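Long-range contact in mandelate racemase/muconate lactonizing enzyme family protein (Roseovarius sp. TM1035, PDB 3T9P), which is of undetermined specificity but, as a member of the mandelate racemase/muconate lactonizing enzyme family, probably acts as an isomerase or lyase on a carboxylate substrate: residues A[213-218]-A[243-248]. Residues are numbered along the deposited sequence; the frame is centred on the assembly and turned at random.
Sequences ARAIEV and AAVRAA
Ile216 reaches across the groove between two helices and lays its outer methyl, CD1, against CB of Ala248 at 3.5 Å, with the carbonyl oxygen of Ala244, one turn earlier, 3.8 Å from the same CD1. Its CG1 lies anti to the carbonyl carbon (chi1 -65°), and the extended chi2 of 167° carries CD1 on to Ala248 CB and the carbonyl oxygen of Ala244, while CG1 passes 4.1 Å from CA of Val245. Beside it, the short CB of Ala215 meets CG2 of Val245 at 3.6 Å, the valine branch that stands next to its own backbone N. In this worked example an isoleucine, a valine and two alanines bring two helices together by apolar contact alone, with no hydrogen bond between the segments: the segment axes approach to 9.3 Å and cross at -33°. With Ile216 cut back to an alanine, the CB of Ala248 would probably lose its cover, and the Ala215–Val245 pair would be left as the main link. On the far side of 213-218, Arg214 NH1 forms a salt bridge with Glu217 OE1 at 2.9 Å, and NH2 of Arg214 forms another with Glu186 of helix 184-196. Helices 212-224 and 239-248 are successive outer helices of the enolase-type barrel domain, joined through strand 229-231; Val245 turns inward to Val253 of strand 252-255, and Ala215 rests on the loop residue Tyr210.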
# COMPACT_ATOMS: atom_id res chain seq x y z
N ALA A 213 -10.99 11.49 22.65
CA ALA A 213 -11.57 11.68 24.02
C ALA A 213 -11.30 10.53 24.95
O ALA A 213 -10.81 10.71 26.09
CB ALA A 213 -13.16 11.97 23.92
N ARG A 214 -11.58 9.30 24.50
CA ARG A 214 -11.26 8.15 25.33
C ARG A 214 -9.71 7.92 25.54
O ARG A 214 -9.27 7.45 26.63
CB ARG A 214 -11.94 6.93 24.74
CG ARG A 214 -11.88 5.68 25.53
CD ARG A 214 -12.92 5.55 26.76
NE ARG A 214 -12.47 4.32 27.45
CZ ARG A 214 -11.96 4.31 28.65
NH1 ARG A 214 -11.90 5.47 29.33
NH2 ARG A 214 -11.54 3.15 29.18
N ALA A 215 -8.93 8.17 24.48
CA ALA A 215 -7.45 7.91 24.56
C ALA A 215 -6.86 8.91 25.62
O ALA A 215 -5.90 8.58 26.36
CB ALA A 215 -6.79 8.16 23.19
N ILE A 216 -7.47 10.12 25.66
CA ILE A 216 -7.04 11.14 26.68
C ILE A 216 -7.44 10.67 28.07
O ILE A 216 -6.62 10.66 28.99
CB ILE A 216 -7.50 12.58 26.29
CG1 ILE A 216 -6.80 13.03 24.99
CG2 ILE A 216 -7.23 13.65 27.46
CD1 ILE A 216 -7.35 14.33 24.25
N GLU A 217 -8.66 10.17 28.22
CA GLU A 217 -9.02 9.52 29.49
C GLU A 217 -8.03 8.45 29.90
O GLU A 217 -7.51 8.44 31.04
CB GLU A 217 -10.43 8.91 29.47
CG GLU A 217 -11.60 9.89 29.51
CD GLU A 217 -12.98 9.22 29.16
OE1 GLU A 217 -13.23 8.00 29.38
OE2 GLU A 217 -13.85 9.97 28.65
N VAL A 218 -7.75 7.50 29.01
CA VAL A 218 -6.96 6.38 29.38
C VAL A 218 -5.56 6.95 29.68
O VAL A 218 -4.85 6.50 30.56
CB VAL A 218 -6.95 5.27 28.20
CG1 VAL A 218 -5.70 4.32 28.30
CG2 VAL A 218 -8.31 4.46 28.15
N ALA A 243 -2.88 13.52 16.86
CA ALA A 243 -2.31 14.81 17.20
C ALA A 243 -3.06 15.42 18.38
O ALA A 243 -2.48 15.98 19.23
CB ALA A 243 -2.33 15.71 16.05
N ALA A 244 -4.36 15.30 18.41
CA ALA A 244 -5.18 15.75 19.58
C ALA A 244 -4.77 15.12 20.89
O ALA A 244 -4.69 15.81 21.94
CB ALA A 244 -6.74 15.55 19.34
N VAL A 245 -4.46 13.82 20.86
CA VAL A 245 -4.01 13.11 22.04
C VAL A 245 -2.62 13.58 22.46
O VAL A 245 -2.37 13.74 23.68
CB VAL A 245 -3.96 11.52 21.76
CG1 VAL A 245 -3.45 10.76 22.97
CG2 VAL A 245 -5.39 10.99 21.38
N ARG A 246 -1.70 13.65 21.51
CA ARG A 246 -0.36 14.16 21.74
C ARG A 246 -0.40 15.61 22.33
O ARG A 246 0.40 15.97 23.26
CB ARG A 246 0.41 14.28 20.45
CG ARG A 246 1.89 14.64 20.73
CD ARG A 246 2.44 15.40 19.49
NE ARG A 246 3.83 15.68 19.64
CZ ARG A 246 4.54 16.44 18.82
NH1 ARG A 246 3.98 16.96 17.73
NH2 ARG A 246 5.81 16.69 19.08
N ALA A 247 -1.32 16.41 21.81
CA ALA A 247 -1.44 17.79 22.38
C ALA A 247 -1.94 17.86 23.85
O ALA A 247 -1.47 18.69 24.66
CB ALA A 247 -2.28 18.69 21.44
N ALA A 248 -2.80 16.97 24.24
CA ALA A 248 -3.36 16.96 25.57
C ALA A 248 -2.53 16.18 26.61
O ALA A 248 -2.68 16.43 27.82
CB ALA A 248 -4.83 16.45 25.53